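Local coordinates for protein putative hydrolase (Acinetobacter sp. NBRC 100985, PDB 4XUK) that hydrolyses organophosphates as a two-zinc enzyme of the metallo-beta-lactamase superfamily and probably acts on lactones as well, at residues 56-61 with 263-268; 69-74 with 102-107; 189-194 with 202-207; 214-219 with 259-264; 269-274 with 285-290. The protein carries 2 engineered substitutions. One frame throughout, in Å; residues are numbered along the deposited sequence.

Contact 1 (56-61 with 263-268); sequences TSINAF and APHLPF. With ZN (zinc ion), chain C.
His-265 ND1 donates to the carbonyl oxygen of Ser-57 at 2.9 Å, nearly straight at 168° and in the plane of both the imidazole and the carbonyl. The bond fixes the ring's rotation and leaves NE2 to bind a zinc ion at 2.2 Å; Asp-112, His-113 and Asp-218 complete that site. Ile-58 CG1 lies at the same ring's edge. This is the superfamily's metal centre, where a ligand on the loop after strand 260-262 is positioned by a second-shell carbonyl of strand 54-64. Hydrogen bonds from Asn-59 hold the loop's type I turn, Ala-263 to Leu-266: Asn-59 ND2 reaches Ala-263 O at 3.1 Å and Leu-266 O at 2.9 Å, both near the amide plane, while Asn-59 N meets a lone pair of Pro-264 O at 2.7 Å. Asn-59 OD1, buried without a polar partner, faces the Phe-268 ring edge, 3.4 Å from CD1. Phe-268 N donates to Ser-57 OG, 3.1 Å away, which also bonds His-288 of the second subunit.

Contact 2 (69-74 with 102-107); sequences LILIDS and DTILLT. Engineered in segment 69-74: Ile-70 (natural residue Val).
The carboxylate of Asp-73 meets Thr-107 along the edge that carries both its oxygens: OD1 takes the backbone N-H of Thr-107 at 2.9 Å and OD2 its hydroxyl OG1 at 2.8 Å, each through the syn lone pair. It stands at the end of parallel strands 69-72 and 103-105, the outer members of a beta-alpha-beta crossover through helix 87-93, with their axes 25° apart. Gripped at both oxygens, the carboxylate is fixed in its rotation. OD2 also accepts from ND1 of the zinc ligand His-113, a second-shell link to the metal site. At the other end Asp-102 uses its carboxylate differently: OD2 is met on its anti side by Leu-69 N, 24° out of plane. Leu-71 is the central link, its N donating to Thr-103 O and its O accepting from Leu-105 N, both at 2.8 Å; Asp-73 N then bonds to Leu-105 O. On one face of the sheet Leu-71 CB lies against Ile-104 CG1. The other face carries Ile-70, Ile-72, Thr-103 and Leu-105, and Phe-189 of the facing sheet packs on Ile-70, Ile-72 and Leu-105. Ile-70 is an engineered residue whose CG1 is turned to a chi1 of 123°, well away from a staggered position; Ile-70 CD1 is modelled 3.3 Å from Leu-105 CG, closer than carbons normally come, so the placing of this tip is doubtful.

Contact 3 (189-194 with 202-207); sequences FKVINT and FSYELK
Strands 189-193 and 202-208 form a beta hairpin of the second large sheet, residues 189-193 and 202-207 running antiparallel at 148°. Lys-190 with Glu-205 and Ile-192 with Ser-203 are its hydrogen-bonded pairs, the shortest bond being Ser-203 N to Ile-192 O at 2.8 Å. Rings dominate the face bearing Phe-189, Val-191, Phe-202, Tyr-204 and Leu-206. Leu-206 sits over one face of the Phe-189 ring, its CG 4.0 Å from the centroid, and Val-191 CG1 touches the edge of Tyr-204 at CE1, 3.7 Å away. Phe-202 bends back under the partner strand, its chi1 of -92° bringing the ring beneath Asn-193, whose CA stands 3.8 Å from the centroid and only 10° off the normal. On the other face Ile-192 CD1 rests on Glu-205, 3.7 Å from CB. Thr-194 OG1 lies 3.0 Å from Ser-203 OG; each hydroxyl has a further partner, His-201 ND1 for Thr-194 and Ile-216 O for Ser-203. Phe-189 packs against Val-63 of strand 54-64, while Tyr-204 OH bonds to Leu-106 O and so ties the two sheets together. Thr-194 touches helix 240-257 on the outside, and strand 211-215 continues the sheet beside strand 202-208.

Contact 4 (214-219 with 259-264); sequences VFIGDI and QTIAAP. With ZN (zinc ion), chain D; ZN (zinc ion), chain C.
Ile-216 holds CG1 between its backbone N and carbonyl carbon (chi1 61°), which brings CD1 to 3.6 Å from Ala-263 CB; its CG2 meets Ile-261 CD1 at 3.9 Å, the two isoleucines crossing at about a right angle. Asp-218 has CG anti to its carbonyl carbon (chi1 -77°), and its OD2 bridges both zinc ions, 2.1 Å from the one shared with His-265 and 2.4 Å from the other. OD1 lies 3.1 Å from Pro-264 CG, the proline ring bordering the carboxylate. In this metallo-beta-lactamase fold, parallel strands 211-215 and 260-262 are sheet neighbours, and the metal ligand Asp-218 lies three residues beyond the end of the first. Val-214 N bonds to Thr-260 O, Val-214 O accepts from Ala-262 N, and Ile-216 N donates to Ala-262 O. A water extends this ladder from Gly-217 N, 3.0 Å away, to the same Ala-262 O. Ala-262 CB packs 3.5 Å from Phe-215 CD2 on their shared face; on the other, Phe-254 of helix 240-257 covers Ile-216 and Ile-261.

Contact 5 (269-274 with 285-290); sequences PGIGHT and IPIHFK. Engineered in segment 269-274: Thr-274 (natural residue Ile).
Ile-271 opens the pairing: its carbonyl oxygen accepts from Ile-287 N at 3.0 Å, and its CG2 crosses the Ile-287 side chain obliquely, 3.9 Å from CG2. The two strands, 271-275 and 283-286, form the antiparallel hairpin that ends the second large sheet. At its margins engineered Thr-274 packs on helix 240-257, and residues 288-290 run on to the second subunit, where Lys-290 NZ bonds to Gln-55 of that other chain. Ile-287 carries CG1 between its backbone N and carbonyl carbon (chi1 50°), which sets that carbon 3.2 Å from Ile-271 O, over the same carbonyl its own N-H engages. Tyr-9 of strand 6-11 packs on both isoleucines. Gly-272 follows, in a non-hydrogen-bonded pair with Pro-286, their CA atoms 4.2 Å apart. Gly-272 CA, with no side chain, lies 3.2 Å from Ile-285 O and also receives Ile-287 CG2. His-273 pairs with Ile-285 through two backbone bonds, N to Ile-285 O at 3.0 Å and O from Ile-285 N at 2.9 Å. Its NE2 makes a weak bond to Thr-260 OG1. At the imidazole edge of His-273, a water in the ring plane lies 2.9 Å from ND1 and donates a hydrogen bond to Ile-285 O.

In the fold
The contacts span both seven-stranded sheets of the metallo-beta-lactamase superfamily's alpha-beta/beta-alpha sandwich. Contact 2 lies in the first sheet, where strand 69-72 adjoins strand 54-64 of contact 1; contacts 3, 4 and 5 follow one another across the second, contacts 3 and 4 with centres about 9 Å apart and contacts 3 and 5 about 19 Å. Contact 1 joins the sheets, and contacts 2 and 3 are nested within the chain loop it closes. It shares Ala-263 and Pro-264 with contact 4, and both touch the same zinc ion, so the metal centre lies where strand ends of the two sheets meet. Contacts 1 and 5 both reach the second subunit, placing the dimer interface near the zinc-binding loop.

Contact 1 (56-61 with 263-268)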
# COMPACT_ATOMS: atom_id res chain seq x y z
N THR A 56 -5.97 -12.06 2.78
CA THR A 56 -6.24 -11.36 4.02
C THR A 56 -4.97 -11.27 4.85
O THR A 56 -4.41 -12.29 5.24
CB THR A 56 -7.32 -12.09 4.82
OG1 THR A 56 -8.49 -12.22 4.00
CG2 THR A 56 -7.67 -11.34 6.11
N SER A 57 -4.51 -10.04 5.09
CA SER A 57 -3.32 -9.84 5.91
C SER A 57 -3.63 -10.15 7.37
O SER A 57 -4.78 -10.10 7.82
CB SER A 57 -2.83 -8.40 5.79
OG SER A 57 -2.44 -8.07 4.47
N ILE A 58 -2.57 -10.50 8.11
CA ILE A 58 -2.64 -10.57 9.55
C ILE A 58 -1.52 -9.65 10.03
O ILE A 58 -0.35 -9.91 9.77
CB ILE A 58 -2.41 -12.00 10.09
CG1 ILE A 58 -3.45 -12.97 9.55
CG2 ILE A 58 -2.49 -12.00 11.63
CD1 ILE A 58 -3.10 -13.56 8.19
N ASN A 59 -1.90 -8.55 10.67
CA ASN A 59 -0.93 -7.55 11.12
C ASN A 59 -0.92 -7.39 12.65
O ASN A 59 -1.87 -7.80 13.35
CB ASN A 59 -1.23 -6.19 10.49
CG ASN A 59 -1.52 -6.27 9.00
OD1 ASN A 59 -0.77 -6.85 8.23
ND2 ASN A 59 -2.60 -5.63 8.59
N ALA A 60 0.16 -6.81 13.17
CA ALA A 60 0.22 -6.33 14.55
C ALA A 60 0.84 -4.93 14.50
O ALA A 60 1.41 -4.55 13.48
CB ALA A 60 1.07 -7.24 15.41
N PHE A 61 0.74 -4.18 15.60
CA PHE A 61 1.26 -2.80 15.62
C PHE A 61 2.08 -2.48 16.86
O PHE A 61 1.66 -2.76 17.99
CB PHE A 61 0.10 -1.80 15.48
CG PHE A 61 -0.74 -2.04 14.26
CD1 PHE A 61 -0.35 -1.56 13.02
CD2 PHE A 61 -1.89 -2.82 14.35
CE1 PHE A 61 -1.11 -1.82 11.89
CE2 PHE A 61 -2.65 -3.07 13.23
CZ PHE A 61 -2.26 -2.58 11.99
N ALA A 263 -5.59 -1.71 11.50
CA ALA A 263 -6.38 -2.94 11.52
C ALA A 263 -5.56 -4.18 11.27
O ALA A 263 -4.81 -4.24 10.29
CB ALA A 263 -7.49 -2.84 10.49
N PRO A 264 -5.73 -5.21 12.12
CA PRO A 264 -4.96 -6.44 11.91
C PRO A 264 -5.33 -7.19 10.63
O PRO A 264 -4.47 -7.92 10.12
CB PRO A 264 -5.30 -7.29 13.15
CG PRO A 264 -6.62 -6.78 13.61
CD PRO A 264 -6.58 -5.30 13.32
N HIS A 265 -6.54 -7.01 10.11
CA HIS A 265 -6.94 -7.74 8.90
C HIS A 265 -7.26 -6.90 7.66
O HIS A 265 -7.99 -7.36 6.78
CB HIS A 265 -8.14 -8.66 9.20
CG HIS A 265 -7.80 -9.77 10.14
ND1 HIS A 265 -6.61 -10.47 10.06
CD2 HIS A 265 -8.48 -10.30 11.18
CE1 HIS A 265 -6.58 -11.38 11.03
NE2 HIS A 265 -7.70 -11.30 11.71
N LEU A 266 -6.72 -5.68 7.58
CA LEU A 266 -6.80 -4.91 6.34
C LEU A 266 -5.42 -4.98 5.68
O LEU A 266 -4.43 -5.27 6.37
CB LEU A 266 -7.27 -3.47 6.61
CG LEU A 266 -8.71 -3.40 7.12
CD1 LEU A 266 -9.17 -1.98 7.43
CD2 LEU A 266 -9.64 -4.06 6.13
N PRO A 267 -5.34 -4.76 4.35
CA PRO A 267 -4.08 -4.99 3.63
C PRO A 267 -2.88 -4.28 4.24
O PRO A 267 -2.90 -3.04 4.39
CB PRO A 267 -4.38 -4.44 2.23
CG PRO A 267 -5.85 -4.72 2.06
CD PRO A 267 -6.45 -4.45 3.43
N PHE A 268 -1.85 -5.06 4.60
CA PHE A 268 -0.63 -4.51 5.20
C PHE A 268 -0.14 -3.30 4.43
O PHE A 268 -0.09 -3.32 3.19
CB PHE A 268 0.48 -5.57 5.24
CG PHE A 268 1.77 -5.06 5.81
CD1 PHE A 268 2.00 -5.10 7.18
CD2 PHE A 268 2.75 -4.52 4.98
CE1 PHE A 268 3.17 -4.62 7.70
CE2 PHE A 268 3.93 -4.03 5.50
CZ PHE A 268 4.14 -4.09 6.86
ZN ZN C . -7.97 -12.15 13.74
O HOH W 1 -6.05 -7.82 4.52

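Contact 2 (69-74 with 102-107)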
# COMPACT_ATOMS: atom_id res chain seq x y z
N LEU A 69 7.08 1.51 24.80
CA LEU A 69 6.87 0.86 23.52
C LEU A 69 5.77 -0.16 23.76
O LEU A 69 5.92 -1.09 24.56
CB LEU A 69 8.14 0.17 23.07
CG LEU A 69 8.10 -0.44 21.67
CD1 LEU A 69 7.85 0.65 20.63
CD2 LEU A 69 9.39 -1.18 21.40
N ILE A 70 4.65 0.03 23.08
CA ILE A 70 3.53 -0.86 23.31
C ILE A 70 3.14 -1.65 22.05
O ILE A 70 3.10 -1.12 20.93
CB ILE A 70 2.37 -0.09 24.03
CG1 ILE A 70 1.10 -0.17 23.25
CG2 ILE A 70 2.73 1.37 24.35
CD1 ILE A 70 0.37 -1.32 23.69
N LEU A 71 2.90 -2.95 22.23
CA LEU A 71 2.56 -3.82 21.11
C LEU A 71 1.06 -4.13 21.13
O LEU A 71 0.50 -4.50 22.17
CB LEU A 71 3.39 -5.12 21.19
CG LEU A 71 3.19 -6.21 20.14
CD1 LEU A 71 3.57 -5.70 18.76
CD2 LEU A 71 4.01 -7.47 20.49
N ILE A 72 0.40 -3.96 19.99
CA ILE A 72 -1.05 -4.16 19.93
C ILE A 72 -1.37 -5.35 19.03
O ILE A 72 -1.31 -5.26 17.79
CB ILE A 72 -1.75 -2.86 19.51
CG1 ILE A 72 -1.31 -1.73 20.46
CG2 ILE A 72 -3.26 -3.02 19.54
CD1 ILE A 72 -1.85 -0.36 20.14
N ASP A 73 -1.71 -6.47 19.68
CA ASP A 73 -1.73 -7.81 19.07
C ASP A 73 -0.32 -8.27 18.67
O ASP A 73 0.62 -7.49 18.68
CB ASP A 73 -2.77 -7.90 17.92
CG ASP A 73 -4.19 -7.76 18.43
OD1 ASP A 73 -4.39 -7.95 19.66
OD2 ASP A 73 -5.10 -7.45 17.63
N SER A 74 -0.16 -9.55 18.33
CA SER A 74 1.20 -10.10 18.18
C SER A 74 1.34 -11.15 17.10
O SER A 74 2.40 -11.77 16.96
CB SER A 74 1.65 -10.71 19.50
OG SER A 74 0.82 -11.83 19.82
N ASP A 102 7.27 -2.95 26.63
CA ASP A 102 6.81 -2.74 28.02
C ASP A 102 5.38 -3.22 28.30
O ASP A 102 5.06 -3.62 29.37
CB ASP A 102 6.73 -1.23 28.35
CG ASP A 102 7.96 -0.52 28.06
OD1 ASP A 102 8.99 -0.91 28.56
OD2 ASP A 102 7.91 0.41 27.31
N THR A 103 4.53 -3.08 27.30
CA THR A 103 3.12 -3.38 27.36
C THR A 103 2.60 -4.03 26.07
O THR A 103 2.95 -3.64 24.98
CB THR A 103 2.30 -2.13 27.62
OG1 THR A 103 2.82 -1.41 28.70
CG2 THR A 103 0.85 -2.46 27.87
N ILE A 104 1.74 -5.01 26.24
CA ILE A 104 1.07 -5.64 25.11
C ILE A 104 -0.44 -5.54 25.34
O ILE A 104 -0.94 -5.98 26.37
CB ILE A 104 1.50 -7.12 24.96
CG1 ILE A 104 3.00 -7.21 24.66
CG2 ILE A 104 0.66 -7.83 23.88
CD1 ILE A 104 3.56 -8.62 24.58
N LEU A 105 -1.14 -4.93 24.39
CA LEU A 105 -2.60 -4.87 24.44
C LEU A 105 -3.18 -5.85 23.42
O LEU A 105 -2.80 -5.84 22.24
CB LEU A 105 -3.12 -3.46 24.15
CG LEU A 105 -2.53 -2.32 24.97
CD1 LEU A 105 -3.05 -0.97 24.50
CD2 LEU A 105 -2.73 -2.52 26.46
N LEU A 106 -4.08 -6.70 23.89
CA LEU A 106 -4.71 -7.68 23.02
C LEU A 106 -6.14 -7.26 22.72
O LEU A 106 -6.92 -7.00 23.64
CB LEU A 106 -4.70 -9.06 23.69
CG LEU A 106 -3.29 -9.62 23.95
CD1 LEU A 106 -3.36 -10.97 24.63
CD2 LEU A 106 -2.46 -9.70 22.67
N THR A 107 -6.51 -7.17 21.44
CA THR A 107 -7.88 -6.81 21.11
C THR A 107 -8.83 -7.93 21.51
O THR A 107 -9.96 -7.68 21.94
CB THR A 107 -8.04 -6.50 19.61
OG1 THR A 107 -7.58 -7.62 18.83
CG2 THR A 107 -7.26 -5.24 19.25

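Contact 3 (189-194 with 202-207)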
# COMPACT_ATOMS: atom_id res chain seq x y z
N PHE A 189 -3.71 4.78 26.48
CA PHE A 189 -4.69 4.25 25.54
C PHE A 189 -6.05 4.14 26.20
O PHE A 189 -6.15 3.75 27.36
CB PHE A 189 -4.27 2.86 25.01
CG PHE A 189 -3.08 2.89 24.09
CD1 PHE A 189 -1.79 3.04 24.60
CD2 PHE A 189 -3.25 2.76 22.72
CE1 PHE A 189 -0.68 3.06 23.75
CE2 PHE A 189 -2.16 2.78 21.87
CZ PHE A 189 -0.87 2.94 22.38
N LYS A 190 -7.09 4.48 25.47
CA LYS A 190 -8.44 4.29 25.92
C LYS A 190 -9.06 2.98 25.39
O LYS A 190 -8.98 2.67 24.25
CB LYS A 190 -9.28 5.46 25.57
CG LYS A 190 -10.68 5.25 25.97
CD LYS A 190 -11.52 6.45 25.71
CE LYS A 190 -12.98 6.15 25.91
NZ LYS A 190 -13.59 7.47 26.03
N VAL A 191 -9.67 2.24 26.27
CA VAL A 191 -10.25 0.97 25.85
C VAL A 191 -11.71 1.16 25.41
O VAL A 191 -12.49 1.85 26.07
CB VAL A 191 -10.08 -0.14 26.93
CG1 VAL A 191 -8.62 -0.25 27.35
CG2 VAL A 191 -10.95 0.11 28.14
N ILE A 192 -12.05 0.56 24.28
CA ILE A 192 -13.38 0.73 23.70
C ILE A 192 -14.03 -0.62 23.45
O ILE A 192 -13.47 -1.47 22.74
CB ILE A 192 -13.30 1.56 22.39
CG1 ILE A 192 -12.64 2.91 22.68
CG2 ILE A 192 -14.69 1.74 21.77
CD1 ILE A 192 -12.41 3.76 21.46
N ASN A 193 -15.21 -0.82 24.02
CA ASN A 193 -15.88 -2.08 23.84
C ASN A 193 -16.41 -2.22 22.42
O ASN A 193 -17.23 -1.41 21.96
CB ASN A 193 -17.01 -2.26 24.86
CG ASN A 193 -17.63 -3.64 24.78
OD1 ASN A 193 -18.22 -4.00 23.76
ND2 ASN A 193 -17.48 -4.42 25.84
N THR A 194 -15.94 -3.25 21.74
CA THR A 194 -16.40 -3.54 20.39
C THR A 194 -16.71 -5.03 20.31
O THR A 194 -16.26 -5.73 19.41
CB THR A 194 -15.37 -3.11 19.33
OG1 THR A 194 -14.10 -3.72 19.61
CG2 THR A 194 -15.21 -1.60 19.31
N PHE A 202 -12.22 -5.83 22.28
CA PHE A 202 -12.08 -4.40 22.50
C PHE A 202 -11.16 -3.79 21.46
O PHE A 202 -10.25 -4.45 20.94
CB PHE A 202 -11.45 -4.12 23.87
CG PHE A 202 -12.45 -3.92 24.99
CD1 PHE A 202 -13.25 -4.97 25.42
CD2 PHE A 202 -12.54 -2.70 25.64
CE1 PHE A 202 -14.15 -4.80 26.48
CE2 PHE A 202 -13.44 -2.52 26.69
CZ PHE A 202 -14.25 -3.57 27.10
N SER A 203 -11.38 -2.51 21.17
CA SER A 203 -10.44 -1.75 20.35
C SER A 203 -9.74 -0.76 21.26
O SER A 203 -10.18 -0.54 22.39
CB SER A 203 -11.17 -1.04 19.21
OG SER A 203 -11.94 -1.97 18.45
N TYR A 204 -8.65 -0.15 20.78
CA TYR A 204 -7.86 0.76 21.59
C TYR A 204 -7.65 2.08 20.86
O TYR A 204 -7.21 2.08 19.70
CB TYR A 204 -6.51 0.12 21.94
CG TYR A 204 -6.65 -1.18 22.69
CD1 TYR A 204 -6.99 -1.18 24.04
CD2 TYR A 204 -6.44 -2.40 22.06
CE1 TYR A 204 -7.12 -2.37 24.74
CE2 TYR A 204 -6.57 -3.60 22.76
CZ TYR A 204 -6.92 -3.57 24.09
OH TYR A 204 -7.05 -4.75 24.80
N GLU A 205 -7.96 3.19 21.52
CA GLU A 205 -7.78 4.51 20.91
C GLU A 205 -6.63 5.28 21.55
O GLU A 205 -6.53 5.40 22.78
CB GLU A 205 -9.08 5.32 21.00
CG GLU A 205 -8.99 6.66 20.26
CD GLU A 205 -10.31 7.40 20.25
OE1 GLU A 205 -11.24 6.97 20.97
OE2 GLU A 205 -10.42 8.41 19.53
N LEU A 206 -5.75 5.79 20.68
CA LEU A 206 -4.60 6.60 21.07
C LEU A 206 -4.85 8.01 20.55
O LEU A 206 -4.89 8.22 19.34
CB LEU A 206 -3.32 6.07 20.41
CG LEU A 206 -1.93 6.22 21.06
CD1 LEU A 206 -0.88 6.67 20.05
CD2 LEU A 206 -1.93 7.12 22.28
N LYS A 207 -5.02 8.96 21.45
CA LYS A 207 -5.13 10.36 21.02
C LYS A 207 -3.79 11.07 21.14
O LYS A 207 -3.20 11.16 22.22
CB LYS A 207 -6.23 11.09 21.79
CG LYS A 207 -7.59 10.42 21.67
CD LYS A 207 -8.70 11.23 22.34
CE LYS A 207 -9.92 10.36 22.64
NZ LYS A 207 -9.70 9.46 23.82

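Contact 4 (214-219 with 259-264)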
# COMPACT_ATOMS: atom_id res chain seq x y z
N VAL A 214 -7.22 4.75 15.93
CA VAL A 214 -7.93 3.63 16.54
C VAL A 214 -7.37 2.30 16.06
O VAL A 214 -7.32 2.04 14.86
CB VAL A 214 -9.46 3.69 16.31
CG1 VAL A 214 -10.15 2.59 17.10
CG2 VAL A 214 -10.01 5.07 16.72
N PHE A 215 -6.93 1.48 17.00
CA PHE A 215 -6.47 0.15 16.65
C PHE A 215 -7.70 -0.73 16.81
O PHE A 215 -8.07 -1.10 17.92
CB PHE A 215 -5.33 -0.26 17.58
CG PHE A 215 -4.12 0.65 17.48
CD1 PHE A 215 -4.10 1.89 18.12
CD2 PHE A 215 -3.03 0.28 16.71
CE1 PHE A 215 -3.01 2.73 17.99
CE2 PHE A 215 -1.93 1.13 16.59
CZ PHE A 215 -1.92 2.35 17.23
N ILE A 216 -8.34 -1.04 15.68
CA ILE A 216 -9.72 -1.55 15.70
C ILE A 216 -9.90 -3.03 15.97
O ILE A 216 -11.02 -3.47 16.25
CB ILE A 216 -10.47 -1.22 14.38
CG1 ILE A 216 -9.78 -1.87 13.18
CG2 ILE A 216 -10.57 0.28 14.19
CD1 ILE A 216 -10.67 -1.93 11.94
N GLY A 217 -8.84 -3.81 15.85
CA GLY A 217 -8.96 -5.25 16.01
C GLY A 217 -9.82 -5.84 14.90
O GLY A 217 -9.82 -5.35 13.76
N ASP A 218 -10.56 -6.89 15.22
CA ASP A 218 -11.26 -7.67 14.22
C ASP A 218 -12.74 -7.32 14.05
O ASP A 218 -13.58 -8.21 13.95
CB ASP A 218 -11.14 -9.16 14.55
CG ASP A 218 -9.79 -9.72 14.19
OD1 ASP A 218 -8.84 -8.94 13.96
OD2 ASP A 218 -9.69 -10.95 14.11
N ILE A 219 -13.05 -6.03 13.99
CA ILE A 219 -14.40 -5.61 13.66
C ILE A 219 -14.58 -5.66 12.14
O ILE A 219 -15.65 -5.35 11.62
CB ILE A 219 -14.69 -4.20 14.16
CG1 ILE A 219 -13.75 -3.20 13.49
CG2 ILE A 219 -14.54 -4.15 15.68
CD1 ILE A 219 -14.06 -1.75 13.83
N GLN A 259 -10.88 9.44 12.13
CA GLN A 259 -9.76 8.83 12.85
C GLN A 259 -8.90 8.01 11.90
O GLN A 259 -9.41 7.37 10.97
CB GLN A 259 -10.26 7.91 13.97
CG GLN A 259 -11.05 8.59 15.09
CD GLN A 259 -12.55 8.53 14.88
OE1 GLN A 259 -13.04 8.66 13.75
NE2 GLN A 259 -13.29 8.33 15.96
N THR A 260 -7.63 8.00 12.15
CA THR A 260 -6.72 7.11 11.51
C THR A 260 -6.97 5.70 12.08
O THR A 260 -7.14 5.56 13.26
CB THR A 260 -5.28 7.53 11.83
OG1 THR A 260 -5.01 8.84 11.33
CG2 THR A 260 -4.34 6.56 11.35
N ILE A 261 -6.95 4.67 11.27
CA ILE A 261 -7.30 3.32 11.66
C ILE A 261 -6.14 2.36 11.49
O ILE A 261 -5.49 2.40 10.49
CB ILE A 261 -8.47 2.87 10.76
CG1 ILE A 261 -9.65 3.78 10.95
CG2 ILE A 261 -8.78 1.40 10.85
CD1 ILE A 261 -10.25 3.70 12.30
N ALA A 262 -5.91 1.50 12.48
CA ALA A 262 -4.90 0.46 12.32
C ALA A 262 -5.59 -0.88 12.53
O ALA A 262 -6.12 -1.15 13.60
CB ALA A 262 -3.77 0.66 13.32
N ALA A 263 -5.59 -1.71 11.50
CA ALA A 263 -6.38 -2.94 11.52
C ALA A 263 -5.56 -4.18 11.27
O ALA A 263 -4.81 -4.24 10.29
CB ALA A 263 -7.49 -2.84 10.49
N PRO A 264 -5.73 -5.21 12.12
CA PRO A 264 -4.96 -6.44 11.91
C PRO A 264 -5.33 -7.19 10.63
O PRO A 264 -4.47 -7.92 10.12
CB PRO A 264 -5.30 -7.29 13.15
CG PRO A 264 -6.62 -6.78 13.61
CD PRO A 264 -6.58 -5.30 13.32
ZN ZN D . -10.39 -12.77 15.58
ZN ZN C . -7.97 -12.15 13.74
O HOH W 2 -5.95 -3.04 15.76

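Contact 5 (269-274 with 285-290)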
# COMPACT_ATOMS: atom_id res chain seq x y z
N PRO A 269 0.25 -2.23 5.14
CA PRO A 269 0.42 -2.06 6.59
C PRO A 269 -0.85 -2.02 7.44
O PRO A 269 -0.74 -2.06 8.67
CB PRO A 269 1.16 -0.72 6.70
CG PRO A 269 0.83 -0.00 5.44
CD PRO A 269 0.73 -1.06 4.39
N GLY A 270 -2.03 -1.94 6.82
CA GLY A 270 -3.27 -1.97 7.59
C GLY A 270 -3.61 -0.65 8.25
O GLY A 270 -4.44 -0.59 9.17
N ILE A 271 -2.98 0.42 7.78
CA ILE A 271 -3.19 1.75 8.34
C ILE A 271 -3.82 2.64 7.27
O ILE A 271 -3.39 2.67 6.11
CB ILE A 271 -1.84 2.36 8.83
CG1 ILE A 271 -1.18 1.45 9.87
CG2 ILE A 271 -2.04 3.76 9.40
CD1 ILE A 271 0.21 1.95 10.34
N GLY A 272 -4.87 3.36 7.64
CA GLY A 272 -5.60 4.16 6.67
C GLY A 272 -6.78 4.87 7.32
O GLY A 272 -6.80 5.08 8.53
N HIS A 273 -7.76 5.24 6.50
CA HIS A 273 -8.93 5.96 6.98
C HIS A 273 -10.15 5.40 6.26
O HIS A 273 -10.00 4.72 5.24
CB HIS A 273 -8.78 7.44 6.63
CG HIS A 273 -7.62 8.11 7.31
ND1 HIS A 273 -6.33 8.04 6.82
CD2 HIS A 273 -7.56 8.86 8.43
CE1 HIS A 273 -5.53 8.73 7.61
NE2 HIS A 273 -6.25 9.25 8.59
N THR A 274 -11.34 5.67 6.78
CA THR A 274 -12.54 5.25 6.05
C THR A 274 -13.39 6.42 5.59
O THR A 274 -13.67 7.37 6.35
CB THR A 274 -13.40 4.19 6.81
OG1 THR A 274 -14.78 4.59 6.86
CG2 THR A 274 -12.91 4.00 8.20
N ILE A 285 -9.36 3.78 2.56
CA ILE A 285 -8.31 4.59 1.95
C ILE A 285 -6.99 4.26 2.65
O ILE A 285 -6.76 4.71 3.77
CB ILE A 285 -8.58 6.09 2.14
CG1 ILE A 285 -10.06 6.44 1.90
CG2 ILE A 285 -7.68 6.90 1.24
CD1 ILE A 285 -10.55 6.08 0.50
N PRO A 286 -6.10 3.50 1.99
CA PRO A 286 -4.82 3.22 2.65
C PRO A 286 -3.95 4.48 2.75
O PRO A 286 -4.09 5.41 1.96
CB PRO A 286 -4.17 2.18 1.72
CG PRO A 286 -4.85 2.34 0.40
CD PRO A 286 -6.25 2.80 0.71
N ILE A 287 -3.08 4.54 3.75
CA ILE A 287 -2.20 5.70 3.84
C ILE A 287 -1.21 5.67 2.69
O ILE A 287 -0.98 4.62 2.08
CB ILE A 287 -1.45 5.78 5.18
CG1 ILE A 287 -0.77 4.45 5.50
CG2 ILE A 287 -2.40 6.18 6.30
CD1 ILE A 287 0.70 4.59 5.67
N HIS A 288 -0.64 6.83 2.39
CA HIS A 288 0.22 7.00 1.24
C HIS A 288 1.67 6.89 1.74
O HIS A 288 2.09 7.68 2.59
CB HIS A 288 -0.06 8.38 0.61
CG HIS A 288 0.61 8.63 -0.70
ND1 HIS A 288 0.12 9.52 -1.64
CD2 HIS A 288 1.74 8.11 -1.24
CE1 HIS A 288 0.92 9.53 -2.69
NE2 HIS A 288 1.91 8.69 -2.48
N PHE A 289 2.40 5.90 1.28
CA PHE A 289 3.81 5.65 1.64
C PHE A 289 4.65 6.94 1.83
O PHE A 289 4.69 7.77 0.87
CB PHE A 289 4.47 4.71 0.62
CG PHE A 289 5.78 4.13 1.06
CD1 PHE A 289 6.91 4.91 1.17
CD2 PHE A 289 5.88 2.83 1.40
CE1 PHE A 289 8.09 4.39 1.59
CE2 PHE A 289 7.06 2.31 1.83
CZ PHE A 289 8.17 3.09 1.93
N LYS A 290 5.27 7.09 2.96
CA LYS A 290 6.08 8.22 3.20
C LYS A 290 7.55 7.86 3.53
O LYS A 290 7.83 7.29 4.52
CB LYS A 290 5.46 9.00 4.30
CG LYS A 290 5.56 10.50 4.18
CD LYS A 290 4.61 11.13 5.16
CE LYS A 290 3.80 12.27 4.58
NZ LYS A 290 2.31 12.19 4.71
O HOH W 3 -5.45 6.94 4.34